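PDB 3SWX: probable enoyl-CoA hydratase/isomerase from Mycobacterium abscessus, which probably catalyses the hydration or isomerisation of enoyl-CoA thioesters as a trimeric crotonase-fold enzyme. Local coordinates for residues 20-25 with 43-48; 36-41 with 92-97; 104-109 with 198-203; 120-125 with 148-153. All coordinates share one frame; numbering follows the deposited sequence.

Interaction 1 of 4, residues 20-25 with 43-48; sequences LVIGLN and LALGEY
In the first beta-alpha-beta crossover of the crotonase fold, Leu20 and Ile22 of strand 19-24 meet Ala44, Leu45 and Tyr48 of helix 35-50, before the chain returns to the sheet in the parallel strand 56-61. The short strand and helix segments run almost exactly antiparallel, at 174°, with their axes 10.7 Å apart. Alternation along the strand turns Leu20 and Ile22 to the helix side, where both are buried. Ile22 makes its contact through CD1: CG1 lies beside the backbone N (chi1 -57°) and the chain then extends, carrying CD1 to 3.8 Å from Leu45 CD2 and 4.3 Å from Ala44 CB. This methyl thus touches two consecutive residues of the helix, Leu45 reaching it with one branch of its fork. One turn further along the helix, Leu20 and Tyr48 lie alongside each other, pointing opposite ways. The Tyr48 hydroxyl hydrogen-bonds to the carbonyl O of Pro104, tying the helix to the 104-109 segment. At the Leu20 end the touching atoms are CD2 and Tyr48 CB, 3.9 Å apart, with the methyl oblique to the phenol ring.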
loop_
_atom_site.group_PDB
_atom_site.type_symbol
_atom_site.label_atom_id
_atom_site.label_comp_id
_atom_site.label_asym_id
_atom_site.label_seq_id
_atom_site.Cartn_x
_atom_site.Cartn_y
_atom_site.Cartn_z
ATOM N N LEU B 20 -20.386 -8.798 18.898
ATOM C CA LEU B 20 -20.707 -10.173 18.514
ATOM C C LEU B 20 -19.434 -11.004 18.405
ATOM O O LEU B 20 -18.438 -10.554 17.818
ATOM C CB LEU B 20 -21.406 -10.204 17.159
ATOM C CG LEU B 20 -22.095 -11.515 16.765
ATOM C CD1 LEU B 20 -23.281 -11.754 17.666
ATOM C CD2 LEU B 20 -22.576 -11.417 15.310
ATOM N N VAL B 21 -19.458 -12.194 18.984
ATOM C CA VAL B 21 -18.306 -13.098 18.960
ATOM C C VAL B 21 -18.725 -14.402 18.273
ATOM O O VAL B 21 -19.554 -15.147 18.782
ATOM C CB VAL B 21 -17.757 -13.365 20.397
ATOM C CG1 VAL B 21 -16.507 -14.231 20.370
ATOM C CG2 VAL B 21 -17.434 -12.054 21.118
ATOM N N ILE B 22 -18.144 -14.661 17.104
ATOM C CA ILE B 22 -18.499 -15.814 16.297
ATOM C C ILE B 22 -17.317 -16.730 16.239
ATOM O O ILE B 22 -16.212 -16.304 15.844
ATOM C CB ILE B 22 -18.823 -15.418 14.842
ATOM C CG1 ILE B 22 -19.962 -14.387 14.795
ATOM C CG2 ILE B 22 -19.137 -16.676 13.988
ATOM C CD1 ILE B 22 -20.048 -13.637 13.430
ATOM N N GLY B 23 -17.539 -17.987 16.624
ATOM C CA GLY B 23 -16.489 -18.994 16.603
ATOM C C GLY B 23 -16.772 -20.057 15.553
ATOM O O GLY B 23 -17.836 -20.678 15.570
ATOM N N LEU B 24 -15.849 -20.232 14.608
ATOM C CA LEU B 24 -15.930 -21.374 13.712
ATOM C C LEU B 24 -15.878 -22.601 14.603
ATOM O O LEU B 24 -14.999 -22.727 15.466
ATOM C CB LEU B 24 -14.793 -21.390 12.686
ATOM C CG LEU B 24 -14.579 -20.136 11.810
ATOM C CD1 LEU B 24 -13.393 -20.368 10.868
ATOM C CD2 LEU B 24 -15.862 -19.737 11.031
ATOM N N ASN B 25 -16.819 -23.510 14.427
ATOM C CA ASN B 25 -16.947 -24.598 15.393
ATOM C C ASN B 25 -17.087 -25.981 14.753
ATOM O O ASN B 25 -18.051 -26.688 15.017
ATOM C CB ASN B 25 -18.106 -24.293 16.376
ATOM C CG ASN B 25 -18.099 -25.221 17.584
ATOM O OD1 ASN B 25 -17.052 -25.747 17.953
ATOM N ND2 ASN B 25 -19.258 -25.439 18.183
ATOM N N LEU B 43 -24.989 -16.222 6.890
ATOM C CA LEU B 43 -26.187 -15.789 7.621
ATOM C C LEU B 43 -25.823 -14.965 8.857
ATOM O O LEU B 43 -26.385 -13.875 9.076
ATOM C CB LEU B 43 -27.055 -16.984 8.024
ATOM C CG LEU B 43 -27.772 -17.684 6.860
ATOM C CD1 LEU B 43 -28.479 -18.991 7.297
ATOM C CD2 LEU B 43 -28.782 -16.727 6.206
ATOM N N ALA B 44 -24.877 -15.468 9.649
ATOM C CA ALA B 44 -24.485 -14.809 10.881
ATOM C C ALA B 44 -24.022 -13.385 10.607
ATOM O O ALA B 44 -24.430 -12.443 11.297
ATOM C CB ALA B 44 -23.396 -15.609 11.603
ATOM N N LEU B 45 -23.204 -13.220 9.573
ATOM C CA LEU B 45 -22.697 -11.898 9.213
ATOM C C LEU B 45 -23.786 -11.011 8.635
ATOM O O LEU B 45 -23.777 -9.800 8.845
ATOM C CB LEU B 45 -21.502 -12.020 8.281
ATOM C CG LEU B 45 -20.248 -12.616 8.940
ATOM C CD1 LEU B 45 -19.125 -12.762 7.926
ATOM C CD2 LEU B 45 -19.796 -11.776 10.145
ATOM N N GLY B 46 -24.752 -11.608 7.940
ATOM C CA GLY B 46 -25.920 -10.848 7.440
ATOM C C GLY B 46 -26.805 -10.373 8.585
ATOM O O GLY B 46 -27.266 -9.231 8.604
ATOM N N GLU B 47 -27.028 -11.259 9.553
ATOM C CA GLU B 47 -27.695 -10.897 10.804
ATOM C C GLU B 47 -26.948 -9.747 11.496
ATOM O O GLU B 47 -27.563 -8.774 11.960
ATOM C CB GLU B 47 -27.755 -12.112 11.729
ATOM C CG GLU B 47 -28.860 -12.097 12.747
ATOM C CD GLU B 47 -29.974 -13.073 12.390
ATOM O OE1 GLU B 47 -29.694 -14.300 12.349
ATOM O OE2 GLU B 47 -31.115 -12.608 12.140
ATOM N N TYR B 48 -25.618 -9.845 11.545
ATOM C CA TYR B 48 -24.813 -8.812 12.196
ATOM C C TYR B 48 -25.088 -7.448 11.548
ATOM O O TYR B 48 -25.363 -6.452 12.230
ATOM C CB TYR B 48 -23.315 -9.195 12.152
ATOM C CG TYR B 48 -22.362 -8.077 12.507
ATOM C CD1 TYR B 48 -22.498 -7.367 13.698
ATOM C CD2 TYR B 48 -21.305 -7.734 11.648
ATOM C CE1 TYR B 48 -21.631 -6.331 14.022
ATOM C CE2 TYR B 48 -20.434 -6.698 11.959
ATOM C CZ TYR B 48 -20.596 -6.002 13.158
ATOM O OH TYR B 48 -19.733 -4.983 13.490
#

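Interaction 2 of 4, residues 36-41 with 92-97; sequences TMLEEL and NPWQVD. With EDO (1,2-ethanediol), chain D.
Pro93 and Trp94, the two central residues of a type I beta turn, both press apolar side chains against helix 35-50, although the loop that carries them has no regular secondary structure. Leu41 takes Pro93: its CG is 3.7 Å from Pro93 CG, while its CD2 branch reaches Pro93 CB at 3.8 Å. With the leucine CG anti to the backbone N (chi1 -174°), CG and its CD2 branch lie against CB and CG of the proline, and the two side chains meet at a slant. One helical turn earlier, Leu38 crosses the indole at about a right angle. Its CD2 methyl lies 3.6 Å from both CZ3 and CH2 of Trp94, the outer corners of the six-membered ring, in an oblique approach. The indole is further held by an edge-to-face contact with Phe33 and by a hydrogen bond from NE1 to the carbonyl of Leu116. In the crotonase fold this loop, between helix 76-81 and strand 105-109, thereby bridges helix 35-50 and helix 116-123, whose Leu120 touches both Pro93 and Trp94. The turn, closed by Gln95 N to Asn92 O, is braced by an Asx turn: Asn92 OD1 accepts from Trp94 N at 2.9 Å, the donor standing above the amide carbonyl plane. The same amide donates from ND2 in two directions. One bond, nearly straight at 170°, reaches Asp97 OD2 from above the carboxylate plane; the other ends 3.1 Å away on O1 of a 1,2-ethanediol molecule, probably a remnant of the crystallisation liquor.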
loop_
_atom_site.group_PDB
_atom_site.type_symbol
_atom_site.label_atom_id
_atom_site.label_comp_id
_atom_site.label_asym_id
_atom_site.label_seq_id
_atom_site.Cartn_x
_atom_site.Cartn_y
_atom_site.Cartn_z
ATOM N N THR B 36 -22.386 -26.256 4.874
ATOM C CA THR B 36 -23.142 -25.734 6.018
ATOM C C THR B 36 -22.430 -24.530 6.665
ATOM O O THR B 36 -23.046 -23.482 6.832
ATOM C CB THR B 36 -23.455 -26.843 7.064
ATOM O OG1 THR B 36 -24.130 -27.911 6.406
ATOM C CG2 THR B 36 -24.340 -26.317 8.232
ATOM N N MET B 37 -21.142 -24.646 6.986
ATOM C CA MET B 37 -20.446 -23.533 7.664
ATOM C C MET B 37 -20.283 -22.306 6.762
ATOM O O MET B 37 -20.381 -21.175 7.234
ATOM C CB MET B 37 -19.093 -23.950 8.253
ATOM C CG MET B 37 -18.617 -22.975 9.342
ATOM S SD MET B 37 -17.275 -23.579 10.364
ATOM C CE MET B 37 -16.003 -23.927 9.137
ATOM N N LEU B 38 -20.055 -22.528 5.472
ATOM C CA LEU B 38 -20.111 -21.436 4.503
ATOM C C LEU B 38 -21.423 -20.663 4.600
ATOM O O LEU B 38 -21.418 -19.425 4.727
ATOM C CB LEU B 38 -19.908 -21.962 3.069
ATOM C CG LEU B 38 -18.463 -22.351 2.790
ATOM C CD1 LEU B 38 -18.355 -23.154 1.496
ATOM C CD2 LEU B 38 -17.601 -21.091 2.732
ATOM N N GLU B 39 -22.538 -21.399 4.582
ATOM C CA GLU B 39 -23.873 -20.789 4.574
ATOM C C GLU B 39 -24.236 -20.172 5.924
ATOM O O GLU B 39 -24.811 -19.085 5.979
ATOM C CB GLU B 39 -24.939 -21.807 4.103
ATOM C CG GLU B 39 -24.656 -22.301 2.666
ATOM C CD GLU B 39 -25.804 -23.056 2.018
ATOM O OE1 GLU B 39 -26.605 -23.687 2.736
ATOM O OE2 GLU B 39 -25.889 -23.026 0.769
ATOM N N GLU B 40 -23.874 -20.838 7.015
ATOM C CA GLU B 40 -24.143 -20.303 8.340
ATOM C C GLU B 40 -23.359 -19.011 8.609
ATOM O O GLU B 40 -23.933 -18.024 9.104
ATOM C CB GLU B 40 -23.876 -21.357 9.420
ATOM C CG GLU B 40 -24.937 -22.473 9.411
ATOM C CD GLU B 40 -24.927 -23.329 10.656
ATOM O OE1 GLU B 40 -23.861 -23.481 11.303
ATOM O OE2 GLU B 40 -26.002 -23.866 10.978
ATOM N N LEU B 41 -22.070 -18.999 8.268
ATOM C CA LEU B 41 -21.254 -17.783 8.445
ATOM C C LEU B 41 -21.814 -16.610 7.640
ATOM O O LEU B 41 -21.878 -15.471 8.126
ATOM C CB LEU B 41 -19.779 -18.031 8.102
ATOM C CG LEU B 41 -18.809 -16.872 8.398
ATOM C CD1 LEU B 41 -18.961 -16.423 9.849
ATOM C CD2 LEU B 41 -17.325 -17.214 8.081
ATOM N N ASN B 92 -21.745 -12.758 1.615
ATOM C CA ASN B 92 -20.529 -13.527 1.412
ATOM C C ASN B 92 -19.471 -13.060 2.433
ATOM O O ASN B 92 -19.092 -11.896 2.440
ATOM C CB ASN B 92 -20.027 -13.405 -0.044
ATOM C CG ASN B 92 -18.828 -14.262 -0.326
ATOM O OD1 ASN B 92 -18.115 -14.660 0.581
ATOM N ND2 ASN B 92 -18.568 -14.518 -1.592
ATOM N N PRO B 93 -19.029 -13.964 3.324
ATOM C CA PRO B 93 -18.059 -13.549 4.343
ATOM C C PRO B 93 -16.771 -12.976 3.754
ATOM O O PRO B 93 -16.188 -12.099 4.363
ATOM C CB PRO B 93 -17.780 -14.839 5.126
ATOM C CG PRO B 93 -19.032 -15.656 4.939
ATOM C CD PRO B 93 -19.448 -15.363 3.505
ATOM N N TRP B 94 -16.374 -13.452 2.569
ATOM C CA TRP B 94 -15.212 -12.918 1.850
ATOM C C TRP B 94 -15.500 -11.605 1.108
ATOM O O TRP B 94 -14.564 -10.928 0.642
ATOM C CB TRP B 94 -14.624 -13.987 0.903
ATOM C CG TRP B 94 -13.981 -15.070 1.691
ATOM C CD1 TRP B 94 -12.676 -15.174 2.021
ATOM C CD2 TRP B 94 -14.648 -16.174 2.314
ATOM N NE1 TRP B 94 -12.468 -16.304 2.796
ATOM C CE2 TRP B 94 -13.673 -16.928 2.984
ATOM C CE3 TRP B 94 -15.981 -16.611 2.350
ATOM C CZ2 TRP B 94 -13.990 -18.085 3.700
ATOM C CZ3 TRP B 94 -16.287 -17.767 3.065
ATOM C CH2 TRP B 94 -15.300 -18.483 3.724
ATOM N N GLN B 95 -16.777 -11.244 1.006
ATOM C CA GLN B 95 -17.187 -9.910 0.552
ATOM C C GLN B 95 -16.556 -9.515 -0.804
ATOM O O GLN B 95 -16.075 -8.394 -0.991
ATOM C CB GLN B 95 -16.892 -8.875 1.631
ATOM C CG GLN B 95 -17.568 -9.179 2.974
ATOM C CD GLN B 95 -17.056 -8.316 4.103
ATOM O OE1 GLN B 95 -17.188 -7.094 4.073
ATOM N NE2 GLN B 95 -16.451 -8.943 5.102
ATOM N N VAL B 96 -16.613 -10.448 -1.739
ATOM C CA VAL B 96 -16.108 -10.278 -3.102
ATOM C C VAL B 96 -17.200 -10.386 -4.181
ATOM O O VAL B 96 -16.878 -10.595 -5.342
ATOM C CB VAL B 96 -15.027 -11.329 -3.425
ATOM C CG1 VAL B 96 -13.749 -11.030 -2.704
ATOM C CG2 VAL B 96 -15.531 -12.737 -3.099
ATOM N N ASP B 97 -18.475 -10.260 -3.807
ATOM C CA ASP B 97 -19.562 -10.313 -4.778
ATOM C C ASP B 97 -20.211 -8.954 -4.965
ATOM O O ASP B 97 -21.266 -8.870 -5.541
ATOM C CB ASP B 97 -20.643 -11.336 -4.374
ATOM C CG ASP B 97 -20.113 -12.760 -4.298
ATOM O OD1 ASP B 97 -19.199 -13.120 -5.074
ATOM O OD2 ASP B 97 -20.617 -13.526 -3.459
HETATM C C1 EDO D . -15.823 -17.445 -1.930
HETATM O O1 EDO D . -16.656 -16.684 -2.833
HETATM C C2 EDO D . -16.490 -18.755 -1.487
HETATM O O2 EDO D . -17.489 -19.223 -2.415
#

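Interaction 3 of 4, residues 104-109 with 198-203; sequences PLLVAV and IAIAQT
Leu106 carries the strand's side of this contact, its two methyls divided between neighbouring residues of the helix, Ile200 and Ala201. Its CG lies beside the backbone N (chi1 -60°), which sends the isobutyl group out from the sheet with the fork spread across the facing helix. The CD2 branch goes to Ile200, coming within 3.8 Å of Ile200 CG2 and 4.0 Å of Ile200 CB. The side chains run at a slant to each other, and the isoleucine offers its short branch to the leucine. That choice follows from its torsion: CG2 stands anti to the backbone N, whereas the longer CG1-CD1 arm takes the position beside it and is not the part that touches Leu106. The other methyl, Leu106 CD1, meets Ala201 CB at 4.0 Å. Leu106 CD2 also lies 4.0 Å from Ala201 N, so the leucine reaches the helix backbone itself. The contact is small and purely apolar, and all three residues are buried. Neighbouring strands complete the surroundings: Ile200 also packs on Ile126 and Ile128 of strand 126-130, and Ala201 on Ala56 and Val58 of strand 56-61. Helix 193-205 therefore lies across several parallel strands rather than following one. Ile200 also touches Thr169 of the third subunit, so the helix borders an interface of the trimer. A helix laid over the face of the main sheet, late in the chain, belongs to the spiral alpha/beta core of the crotonase fold.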
loop_
_atom_site.group_PDB
_atom_site.type_symbol
_atom_site.label_atom_id
_atom_site.label_comp_id
_atom_site.label_asym_id
_atom_site.label_seq_id
_atom_site.Cartn_x
_atom_site.Cartn_y
_atom_site.Cartn_z
ATOM N N PRO B 104 -17.698 -2.942 11.686
ATOM C CA PRO B 104 -16.372 -3.552 11.791
ATOM C C PRO B 104 -16.375 -5.059 12.000
ATOM O O PRO B 104 -17.262 -5.593 12.662
ATOM C CB PRO B 104 -15.747 -2.821 12.978
ATOM C CG PRO B 104 -16.464 -1.521 13.041
ATOM C CD PRO B 104 -17.872 -1.871 12.683
ATOM N N LEU B 105 -15.410 -5.727 11.377
ATOM C CA LEU B 105 -15.123 -7.136 11.603
ATOM C C LEU B 105 -13.652 -7.299 12.013
ATOM O O LEU B 105 -12.743 -6.796 11.360
ATOM C CB LEU B 105 -15.415 -7.959 10.360
ATOM C CG LEU B 105 -15.173 -9.473 10.471
ATOM C CD1 LEU B 105 -16.091 -10.204 11.480
ATOM C CD2 LEU B 105 -15.262 -10.161 9.076
ATOM N N LEU B 106 -13.424 -7.985 13.123
ATOM C CA LEU B 106 -12.078 -8.291 13.541
ATOM C C LEU B 106 -11.900 -9.794 13.422
ATOM O O LEU B 106 -12.834 -10.555 13.675
ATOM C CB LEU B 106 -11.835 -7.832 14.987
ATOM C CG LEU B 106 -12.016 -6.334 15.273
ATOM C CD1 LEU B 106 -13.500 -5.995 15.547
ATOM C CD2 LEU B 106 -11.144 -5.902 16.433
ATOM N N VAL B 107 -10.711 -10.227 13.027
ATOM C CA VAL B 107 -10.424 -11.660 12.941
ATOM C C VAL B 107 -9.229 -12.020 13.815
ATOM O O VAL B 107 -8.180 -11.390 13.733
ATOM C CB VAL B 107 -10.214 -12.121 11.478
ATOM C CG1 VAL B 107 -9.577 -13.505 11.425
ATOM C CG2 VAL B 107 -11.557 -12.121 10.727
ATOM N N ALA B 108 -9.423 -13.020 14.671
ATOM C CA ALA B 108 -8.395 -13.499 15.588
ATOM C C ALA B 108 -7.954 -14.880 15.120
ATOM O O ALA B 108 -8.777 -15.784 15.036
ATOM C CB ALA B 108 -8.950 -13.585 17.026
ATOM N N VAL B 109 -6.655 -15.037 14.838
ATOM C CA VAL B 109 -6.126 -16.267 14.267
ATOM C C VAL B 109 -5.051 -16.910 15.152
ATOM O O VAL B 109 -4.353 -16.244 15.906
ATOM C CB VAL B 109 -5.566 -16.080 12.794
ATOM C CG1 VAL B 109 -6.638 -15.473 11.848
ATOM C CG2 VAL B 109 -4.261 -15.255 12.755
ATOM N N ILE B 198 -11.439 -8.967 21.190
ATOM C CA ILE B 198 -12.665 -8.473 21.859
ATOM C C ILE B 198 -12.370 -7.159 22.593
ATOM O O ILE B 198 -13.180 -6.239 22.569
ATOM C CB ILE B 198 -13.253 -9.514 22.835
ATOM C CG1 ILE B 198 -13.800 -10.728 22.087
ATOM C CG2 ILE B 198 -14.379 -8.915 23.740
ATOM C CD1 ILE B 198 -13.948 -11.975 22.981
ATOM N N ALA B 199 -11.210 -7.043 23.241
ATOM C CA ALA B 199 -10.906 -5.778 23.918
ATOM C C ALA B 199 -10.927 -4.630 22.883
ATOM O O ALA B 199 -11.497 -3.552 23.139
ATOM C CB ALA B 199 -9.559 -5.840 24.683
ATOM N N ILE B 200 -10.335 -4.867 21.708
ATOM C CA ILE B 200 -10.291 -3.838 20.670
ATOM C C ILE B 200 -11.685 -3.540 20.123
ATOM O O ILE B 200 -12.022 -2.389 19.850
ATOM C CB ILE B 200 -9.325 -4.203 19.504
ATOM C CG1 ILE B 200 -7.880 -4.317 20.014
ATOM C CG2 ILE B 200 -9.398 -3.116 18.416
ATOM C CD1 ILE B 200 -6.945 -5.130 19.104
ATOM N N ALA B 201 -12.463 -4.596 19.931
ATOM C CA ALA B 201 -13.864 -4.491 19.537
ATOM C C ALA B 201 -14.657 -3.636 20.533
ATOM O O ALA B 201 -15.459 -2.809 20.134
ATOM C CB ALA B 201 -14.476 -5.910 19.445
ATOM N N GLN B 202 -14.408 -3.823 21.831
ATOM C CA GLN B 202 -15.079 -3.018 22.851
ATOM C C GLN B 202 -14.662 -1.540 22.761
ATOM O O GLN B 202 -15.481 -0.644 22.988
ATOM C CB GLN B 202 -14.806 -3.570 24.255
ATOM C CG GLN B 202 -15.411 -4.941 24.536
ATOM C CD GLN B 202 -16.945 -4.968 24.519
ATOM O OE1 GLN B 202 -17.603 -3.920 24.472
ATOM N NE2 GLN B 202 -17.518 -6.186 24.535
ATOM N N THR B 203 -13.400 -1.280 22.430
ATOM C CA THR B 203 -12.957 0.111 22.259
ATOM C C THR B 203 -13.705 0.747 21.117
ATOM O O THR B 203 -14.179 1.884 21.236
ATOM C CB THR B 203 -11.453 0.213 22.021
ATOM O OG1 THR B 203 -10.786 -0.341 23.159
ATOM C CG2 THR B 203 -11.029 1.670 21.857
#

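Interaction 4 of 4, residues 120-125 with 148-153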
loop_
_atom_site.group_PDB
_atom_site.type_symbol
_atom_site.label_atom_id
_atom_site.label_comp_id
_atom_site.label_asym_id
_atom_site.label_seq_id
_atom_site.Cartn_x
_atom_site.Cartn_y
_atom_site.Cartn_z
ATOM N N LEU B 120 -10.105 -14.579 4.624
ATOM C CA LEU B 120 -11.027 -14.076 5.664
ATOM C C LEU B 120 -10.402 -12.946 6.438
ATOM O O LEU B 120 -11.036 -11.926 6.672
ATOM C CB LEU B 120 -11.402 -15.176 6.655
ATOM C CG LEU B 120 -12.629 -16.006 6.357
ATOM C CD1 LEU B 120 -12.909 -16.981 7.529
ATOM C CD2 LEU B 120 -13.845 -15.066 6.117
ATOM N N ALA B 121 -9.150 -13.134 6.843
ATOM C CA ALA B 121 -8.415 -12.100 7.544
ATOM C C ALA B 121 -8.246 -10.850 6.674
ATOM O O ALA B 121 -8.391 -9.732 7.161
ATOM C CB ALA B 121 -7.042 -12.634 8.050
ATOM N N LEU B 122 -7.946 -11.025 5.392
ATOM C CA LEU B 122 -7.848 -9.881 4.490
ATOM C C LEU B 122 -9.186 -9.163 4.265
ATOM O O LEU B 122 -9.194 -7.981 3.914
ATOM C CB LEU B 122 -7.231 -10.284 3.132
ATOM C CG LEU B 122 -5.725 -10.623 3.081
ATOM C CD1 LEU B 122 -5.389 -11.282 1.723
ATOM C CD2 LEU B 122 -4.856 -9.393 3.307
ATOM N N ALA B 123 -10.303 -9.860 4.416
ATOM C CA ALA B 123 -11.625 -9.248 4.236
ATOM C C ALA B 123 -12.045 -8.382 5.446
ATOM O O ALA B 123 -12.851 -7.478 5.294
ATOM C CB ALA B 123 -12.678 -10.322 3.962
ATOM N N ALA B 124 -11.473 -8.662 6.622
ATOM C CA ALA B 124 -11.798 -7.988 7.859
ATOM C C ALA B 124 -11.085 -6.656 7.968
ATOM O O ALA B 124 -10.322 -6.258 7.080
ATOM C CB ALA B 124 -11.425 -8.873 9.066
ATOM N N ASP B 125 -11.349 -5.968 9.073
ATOM C CA ASP B 125 -10.783 -4.646 9.299
ATOM C C ASP B 125 -9.573 -4.671 10.205
ATOM O O ASP B 125 -8.707 -3.822 10.081
ATOM C CB ASP B 125 -11.860 -3.706 9.844
ATOM C CG ASP B 125 -13.055 -3.667 8.954
ATOM O OD1 ASP B 125 -12.869 -3.320 7.758
ATOM O OD2 ASP B 125 -14.151 -4.049 9.418
ATOM N N GLY B 148 -10.667 -16.003 -3.283
ATOM C CA GLY B 148 -11.444 -15.359 -2.194
ATOM C C GLY B 148 -11.026 -13.923 -1.909
ATOM O O GLY B 148 -11.327 -13.372 -0.835
ATOM N N GLY B 149 -10.321 -13.308 -2.861
ATOM C CA GLY B 149 -9.881 -11.922 -2.729
ATOM C C GLY B 149 -8.402 -11.660 -2.469
ATOM O O GLY B 149 -7.974 -10.489 -2.537
ATOM N N ALA B 150 -7.607 -12.700 -2.173
ATOM C CA ALA B 150 -6.164 -12.498 -1.946
ATOM C C ALA B 150 -5.516 -11.776 -3.127
ATOM O O ALA B 150 -4.622 -10.971 -2.945
ATOM C CB ALA B 150 -5.412 -13.866 -1.683
ATOM N N THR B 151 -5.954 -12.081 -4.346
ATOM C CA THR B 151 -5.333 -11.487 -5.530
ATOM C C THR B 151 -5.490 -9.973 -5.557
ATOM O O THR B 151 -4.635 -9.277 -6.107
ATOM C CB THR B 151 -5.896 -12.062 -6.826
ATOM O OG1 THR B 151 -7.328 -11.939 -6.828
ATOM C CG2 THR B 151 -5.463 -13.548 -6.979
ATOM N N ILE B 152 -6.541 -9.479 -4.911
ATOM C CA ILE B 152 -6.855 -8.057 -4.863
ATOM C C ILE B 152 -6.242 -7.431 -3.603
ATOM O O ILE B 152 -5.527 -6.439 -3.682
ATOM C CB ILE B 152 -8.389 -7.816 -4.849
ATOM C CG1 ILE B 152 -9.023 -8.371 -6.117
ATOM C CG2 ILE B 152 -8.722 -6.296 -4.660
ATOM C CD1 ILE B 152 -10.541 -8.604 -6.023
ATOM N N ARG B 153 -6.500 -8.052 -2.451
ATOM C CA ARG B 153 -6.199 -7.433 -1.170
ATOM C C ARG B 153 -4.800 -7.672 -0.650
ATOM O O ARG B 153 -4.313 -6.860 0.095
ATOM C CB ARG B 153 -7.213 -7.887 -0.120
ATOM C CG ARG B 153 -8.637 -7.489 -0.505
ATOM C CD ARG B 153 -9.665 -8.223 0.285
ATOM N NE ARG B 153 -10.999 -7.781 -0.125
ATOM C CZ ARG B 153 -12.119 -8.477 0.027
ATOM N NH1 ARG B 153 -12.102 -9.684 0.549
ATOM N NH2 ARG B 153 -13.260 -7.961 -0.393
#
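Leu122, near the C-terminal end of helix 116-123, fits against Ala150 and Arg153 in the first turn of helix 150-158, a helix pair of the crotonase fold. Its CD1 methyl rests 3.9 Å from Ala150 CA, while its CB lies 4.0 Å from Arg153 CB, so the leucine touches both ends of that opening turn. Arg153 then stretches back over the end of the first helix. Its chain is extended from CG to NE, which brings CD to 3.7 Å from the Leu122 carbonyl oxygen and NH1 to 3.5 Å from Ala123 CB. Leu122 O and Ala123 CB both lie obliquely to the guanidinium plane. The polar end of Arg153 is engaged elsewhere: NH1 donates to the carbonyl of Trp94 and NH2 to that of Gln95, which probably fixes the rotation of the group and joins the loop at 92-97 to this helix pair. Behind these contacts, Gly149 occupies the N-cap position with a positive phi of 107°, a backbone conformation that glycine adopts readily. Its carbonyl oxygen takes two backbone bonds, from Arg153 N at 2.8 Å and Ile152 N at 3.0 Å. Farther out, Thr151 OG1, on the same helix, hydrogen-bonds to Asn218 OD1 of the second subunit. Glu119 holds the start of helix 150-158, its OE1 accepting from the backbone N atoms of Gly148 and Ala150.

In the fold
Interactions 1 and 2 lie about 10 Å apart between centres and share helix 35-50, which faces the sheet and also packs on the 92-97 loop. That loop continues to interaction 4, about 13 Å away between centres, through the guanidinium of Arg153. Interactions 1 and 3 both reach the six-stranded sheet, their centres about 13 Å apart. Along the chain the segments of interactions 1 and 2 alternate, and interaction 4 falls wholly between the two segments of interaction 3, to which it is joined by the backbone hydrogen bond between Leu105 O and Asp125 N. Interactions 2 and 4 touch the second subunit, and 3 and 4 the third, linking the crotonase core to trimer assembly.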